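Local coordinates for axin interactor, dorsalization associated protein (Danio rerio, PDB 2QZQ) that binds axin and disrupts its homodimerization, inhibiting axin-mediated JNK activation and so acting as a ventralizing factor in the embryo; this is the protein's C-terminal C2 domain, at residues Pro11-Leu16 with His76-Pro81; Val38-Leu43 with Lys82-Phe87. All coordinates share one frame; numbering follows the deposited sequence.

Contact 1: residues Pro11-Leu16 with His76-Pro81; sequences PGMTLL and HLEKLP
The carboxylate of E78 takes hold of T14 with both oxygens. E78 OE1 accepts a hydrogen bond from T14 N (2.9 Å) and E78 OE2 one from T14 OG1 (2.6 Å), and each uses its syn lone pair, so the two bonds fix the rotation of the carboxylate. The bend of the E78 chain at chi2 (85°) turns its end back onto T14. A water donates to both E78 OE2 and G12 O, giving OE2 a second partner. One residue earlier in 76-81, L77 N donates to T14 O over 2.8 Å in a nearly straight bond (167°). L15 lays CD2 over one face of the H76 ring, 3.5 Å from its centroid, a CH-pi contact displaced toward the rim. Selenomethionine M13 has CB 3.6 Å from E78 OE1, while its selenium lies 3.9 Å from the same E78 OE1. L77 points toward strand 15-24, its CD2 meeting L16 CB at 3.8 Å. K79 forms a salt bridge with E10. The short 3-10 turn 77-79, in the loop between strands 64-72 and 85-94, thus closes over the start of strand 15-24, and L150 of the adjacent strand 144-151 touches T14, L16 and L77.

Contact 2: residues Val38-Leu43 with Lys82-Phe87; sequences VSVKDL and KGAAIF
K41 leaves its strand with CG anti to the carbonyl carbon (chi1 -62°), and the chain bends at chi2 and chi4, which lays its first methylenes against the F87 ring and carries the amine away from it. F87 itself has CG opposite its carbonyl carbon (chi1 -81°), placing the ring on the same face of the sheet as S39 and K41. K41 CG comes to 3.7 Å from F87 CD2, the two side chains crossing at about a right angle, and S39 OG lies 3.5 Å from F87 CB. The backbones beneath are antiparallel. S39 and F87 form one hydrogen-bonded pair, with S39 N donating to F87 O at 3.1 Å and F87 N returning a bond to S39 O at 2.8 Å; both donors are tilted out of the carbonyl planes. K41 and A85 form the next such pair, and its two donors lie nearly in line with the C=O bonds. Between them sits the non-hydrogen-bonded pair V40 and I86, whose side chains go to the other face from S39, K41, A85 and F87. There I86 CG2 touches V38 CG1 at 3.8 Å, crossing it obliquely, and I86 also packs on L16 and L18 of strand 15-24, as expected in the core of a beta sandwich. Past the strand ends, L43 rests CG against G83 CA at 3.8 Å. The chemistry therefore differs between the two faces. That of V38, V40 and I86 is aliphatic, whereas on the other the K41 amine forms a salt bridge with D47, a weak bond to S39 OG and a cation-pi contact with F129, whose ring also meets F87 edge-to-face. This buried lysine thus has its charge balanced by D47, which would be expected to stabilise its protonated form.

How the contacts relate
The second segments of contacts 1 and 2 are continuous, 76-81 running directly into 82-87, and the centres of the two contacts lie about 14 Å apart. Their segments alternate in sequence: strands 15-24 and 34-41 come first, and the chain from 76 to 87 then meets each in turn. The two also touch directly, L16 CD2 of contact 1 packing at 3.8 Å on I86 CD1 of contact 2, and L80 CD2 on V40 CG1 at the same distance. The centre of contact 2 lies about 11 Å from the centre of the chain, and this contact is largely buried, whereas that of contact 1 lies about 19 Å out and is partly exposed. Segments 11-16 and 38-43 fall in the region that, by similarity, binds axin.

Contact 1: residues Pro11-Leu16 with His76-Pro81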
loop_
_atom_site.group_PDB
_atom_site.type_symbol
_atom_site.label_atom_id
_atom_site.label_comp_id
_atom_site.label_asym_id
_atom_site.label_seq_id
_atom_site.Cartn_x
_atom_site.Cartn_y
_atom_site.Cartn_z
ATOM N N PRO A 11 12.021 1.529 -23.439
ATOM C CA PRO A 11 13.046 0.500 -23.647
ATOM C C PRO A 11 14.111 0.482 -22.544
ATOM O O PRO A 11 14.619 1.534 -22.139
ATOM C CB PRO A 11 13.642 0.870 -25.019
ATOM C CG PRO A 11 12.481 1.590 -25.736
ATOM C CD PRO A 11 11.811 2.378 -24.641
ATOM N N GLY A 12 14.431 -0.724 -22.073
ATOM C CA GLY A 12 15.482 -0.936 -21.068
ATOM C C GLY A 12 15.110 -0.564 -19.640
ATOM O O GLY A 12 15.956 -0.610 -18.734
HETATM N N MSE A 13 13.845 -0.198 -19.439
HETATM C CA MSE A 13 13.351 0.231 -18.121
HETATM C C MSE A 13 12.242 -0.706 -17.640
HETATM O O MSE A 13 11.683 -1.492 -18.411
HETATM C CB MSE A 13 12.836 1.682 -18.156
HETATM C CG MSE A 13 13.755 2.702 -18.767
HETATM SE SE MSE A 13 15.298 3.168 -17.700
HETATM C CE MSE A 13 16.360 4.241 -19.074
ATOM N N THR A 14 11.917 -0.611 -16.357
ATOM C CA THR A 14 11.041 -1.603 -15.722
ATOM C C THR A 14 9.878 -0.909 -15.011
ATOM O O THR A 14 10.077 0.097 -14.349
ATOM C CB THR A 14 11.816 -2.449 -14.684
ATOM O OG1 THR A 14 13.061 -2.906 -15.257
ATOM C CG2 THR A 14 10.971 -3.635 -14.242
ATOM N N LEU A 15 8.682 -1.461 -15.174
ATOM C CA LEU A 15 7.482 -0.948 -14.499
ATOM C C LEU A 15 6.939 -1.984 -13.535
ATOM O O LEU A 15 6.936 -3.194 -13.818
ATOM C CB LEU A 15 6.397 -0.544 -15.510
ATOM C CG LEU A 15 6.646 0.706 -16.353
ATOM C CD1 LEU A 15 5.605 0.753 -17.493
ATOM C CD2 LEU A 15 6.653 2.019 -15.530
ATOM N N LEU A 16 6.470 -1.497 -12.387
ATOM C CA LEU A 16 6.015 -2.382 -11.338
ATOM C C LEU A 16 4.509 -2.275 -11.174
ATOM O O LEU A 16 3.964 -1.169 -11.131
ATOM C CB LEU A 16 6.742 -2.054 -10.020
ATOM C CG LEU A 16 6.296 -2.761 -8.722
ATOM C CD1 LEU A 16 6.603 -4.248 -8.741
ATOM C CD2 LEU A 16 6.909 -2.086 -7.513
ATOM N N HIS A 76 9.093 4.488 -13.789
ATOM C CA HIS A 76 10.022 3.394 -14.119
ATOM C C HIS A 76 11.011 3.193 -12.976
ATOM O O HIS A 76 11.580 4.148 -12.450
ATOM C CB HIS A 76 10.716 3.652 -15.477
ATOM C CG HIS A 76 9.754 3.709 -16.625
ATOM N ND1 HIS A 76 9.098 4.867 -16.986
ATOM C CD2 HIS A 76 9.300 2.745 -17.458
ATOM C CE1 HIS A 76 8.295 4.617 -18.006
ATOM N NE2 HIS A 76 8.395 3.334 -18.309
ATOM N N LEU A 77 11.180 1.943 -12.561
ATOM C CA LEU A 77 11.960 1.619 -11.349
ATOM C C LEU A 77 13.368 2.205 -11.327
ATOM O O LEU A 77 13.803 2.704 -10.300
ATOM C CB LEU A 77 12.007 0.105 -11.105
ATOM C CG LEU A 77 10.693 -0.618 -10.825
ATOM C CD1 LEU A 77 10.932 -2.100 -10.574
ATOM C CD2 LEU A 77 9.930 0.055 -9.660
ATOM N N GLU A 78 14.064 2.173 -12.469
ATOM C CA GLU A 78 15.451 2.656 -12.564
ATOM C C GLU A 78 15.590 4.162 -12.330
ATOM O O GLU A 78 16.699 4.671 -12.087
ATOM C CB GLU A 78 16.070 2.238 -13.917
ATOM C CG GLU A 78 16.173 0.718 -14.120
ATOM C CD GLU A 78 14.903 0.095 -14.660
ATOM O OE1 GLU A 78 13.920 0.835 -14.841
ATOM O OE2 GLU A 78 14.870 -1.127 -14.925
ATOM N N LYS A 79 14.457 4.869 -12.356
ATOM C CA LYS A 79 14.426 6.323 -12.152
ATOM C C LYS A 79 14.075 6.752 -10.729
ATOM O O LYS A 79 14.142 7.957 -10.384
ATOM C CB LYS A 79 13.467 6.974 -13.143
ATOM C CG LYS A 79 13.911 6.859 -14.583
ATOM C CD LYS A 79 12.829 7.371 -15.506
ATOM C CE LYS A 79 13.100 7.015 -16.955
ATOM N NZ LYS A 79 11.852 7.188 -17.734
ATOM N N LEU A 80 13.701 5.776 -9.901
ATOM C CA LEU A 80 13.469 6.011 -8.479
ATOM C C LEU A 80 14.792 6.136 -7.717
ATOM O O LEU A 80 15.745 5.372 -7.983
ATOM C CB LEU A 80 12.553 4.914 -7.884
ATOM C CG LEU A 80 11.066 5.003 -8.286
ATOM C CD1 LEU A 80 10.327 3.713 -8.001
ATOM C CD2 LEU A 80 10.337 6.197 -7.617
ATOM N N PRO A 81 14.869 7.107 -6.788
ATOM C CA PRO A 81 16.085 7.298 -5.988
ATOM C C PRO A 81 16.252 6.174 -4.965
ATOM O O PRO A 81 15.257 5.559 -4.560
ATOM C CB PRO A 81 15.854 8.655 -5.301
ATOM C CG PRO A 81 14.367 8.831 -5.245
ATOM C CD PRO A 81 13.805 8.079 -6.442
HETATM O O HOH W 1 16.705 -2.338 -16.687
#

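Contact 2: residues Val38-Leu43 with Lys82-Phe87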
loop_
_atom_site.group_PDB
_atom_site.type_symbol
_atom_site.label_atom_id
_atom_site.label_comp_id
_atom_site.label_asym_id
_atom_site.label_seq_id
_atom_site.Cartn_x
_atom_site.Cartn_y
_atom_site.Cartn_z
ATOM N N VAL A 38 -1.913 4.340 -1.845
ATOM C CA VAL A 38 -0.564 3.927 -2.232
ATOM C C VAL A 38 0.192 5.165 -2.712
ATOM O O VAL A 38 -0.237 5.871 -3.642
ATOM C CB VAL A 38 -0.571 2.831 -3.340
ATOM C CG1 VAL A 38 0.902 2.353 -3.702
ATOM C CG2 VAL A 38 -1.453 1.635 -2.955
ATOM N N SER A 39 1.316 5.427 -2.048
ATOM C CA SER A 39 2.168 6.528 -2.387
ATOM C C SER A 39 3.628 6.029 -2.481
ATOM O O SER A 39 3.964 4.970 -1.951
ATOM C CB SER A 39 2.040 7.647 -1.348
ATOM O OG SER A 39 2.425 7.235 -0.044
ATOM N N VAL A 40 4.457 6.802 -3.187
ATOM C CA VAL A 40 5.894 6.542 -3.270
ATOM C C VAL A 40 6.586 7.784 -2.716
ATOM O O VAL A 40 6.412 8.894 -3.258
ATOM C CB VAL A 40 6.337 6.258 -4.716
ATOM C CG1 VAL A 40 7.832 5.907 -4.762
ATOM C CG2 VAL A 40 5.509 5.089 -5.312
ATOM N N LYS A 41 7.332 7.599 -1.628
ATOM C CA LYS A 41 7.938 8.709 -0.883
ATOM C C LYS A 41 9.448 8.627 -0.956
ATOM O O LYS A 41 9.990 7.528 -0.939
ATOM C CB LYS A 41 7.523 8.665 0.606
ATOM C CG LYS A 41 6.005 8.823 0.891
ATOM C CD LYS A 41 5.482 10.174 0.483
ATOM C CE LYS A 41 4.255 10.577 1.326
ATOM N NZ LYS A 41 2.991 10.215 0.692
ATOM N N ASP A 42 10.127 9.775 -1.020
ATOM C CA ASP A 42 11.602 9.772 -0.914
ATOM C C ASP A 42 12.058 9.540 0.527
ATOM O O ASP A 42 11.233 9.369 1.438
ATOM C CB ASP A 42 12.275 11.008 -1.575
ATOM C CG ASP A 42 12.027 12.328 -0.833
ATOM O OD1 ASP A 42 11.526 12.341 0.307
ATOM O OD2 ASP A 42 12.341 13.393 -1.416
ATOM N N LEU A 43 13.370 9.527 0.733
ATOM C CA LEU A 43 13.936 9.409 2.087
ATOM C C LEU A 43 13.339 10.356 3.101
ATOM O O LEU A 43 13.269 10.036 4.288
ATOM C CB LEU A 43 15.423 9.703 2.072
ATOM C CG LEU A 43 16.378 8.542 2.015
ATOM C CD1 LEU A 43 17.752 9.150 2.225
ATOM C CD2 LEU A 43 16.048 7.492 3.069
ATOM N N LYS A 82 17.499 5.885 -4.567
ATOM C CA LYS A 82 17.782 4.712 -3.727
ATOM C C LYS A 82 17.033 4.621 -2.376
ATOM O O LYS A 82 16.706 3.510 -1.911
ATOM C CB LYS A 82 19.297 4.514 -3.550
ATOM C CG LYS A 82 19.826 3.866 -4.715
ATOM N N GLY A 83 16.747 5.753 -1.749
ATOM C CA GLY A 83 16.015 5.703 -0.475
ATOM C C GLY A 83 14.494 5.801 -0.582
ATOM O O GLY A 83 13.823 6.070 0.417
ATOM N N ALA A 84 13.936 5.598 -1.775
ATOM C CA ALA A 84 12.474 5.652 -1.917
ATOM C C ALA A 84 11.798 4.463 -1.236
ATOM O O ALA A 84 12.406 3.398 -1.024
ATOM C CB ALA A 84 12.076 5.730 -3.366
ATOM N N ALA A 85 10.543 4.662 -0.845
ATOM C CA ALA A 85 9.733 3.564 -0.330
ATOM C C ALA A 85 8.306 3.723 -0.843
ATOM O O ALA A 85 7.831 4.844 -1.072
ATOM C CB ALA A 85 9.737 3.558 1.175
ATOM N N ILE A 86 7.644 2.596 -1.033
ATOM C CA ILE A 86 6.233 2.566 -1.397
ATOM C C ILE A 86 5.419 2.330 -0.104
ATOM O O ILE A 86 5.645 1.340 0.614
ATOM C CB ILE A 86 5.942 1.439 -2.420
ATOM C CG1 ILE A 86 6.944 1.485 -3.602
ATOM C CG2 ILE A 86 4.499 1.532 -2.979
ATOM C CD1 ILE A 86 6.759 0.332 -4.573
ATOM N N PHE A 87 4.465 3.223 0.154
ATOM C CA PHE A 87 3.584 3.144 1.327
ATOM C C PHE A 87 2.193 2.677 0.952
ATOM O O PHE A 87 1.712 2.976 -0.132
ATOM C CB PHE A 87 3.465 4.531 1.957
ATOM C CG PHE A 87 4.609 4.874 2.837
ATOM C CD1 PHE A 87 4.516 4.678 4.205
ATOM C CD2 PHE A 87 5.791 5.377 2.299
ATOM C CE1 PHE A 87 5.637 4.982 5.053
ATOM C CE2 PHE A 87 6.887 5.674 3.119
ATOM C CZ PHE A 87 6.800 5.473 4.497
#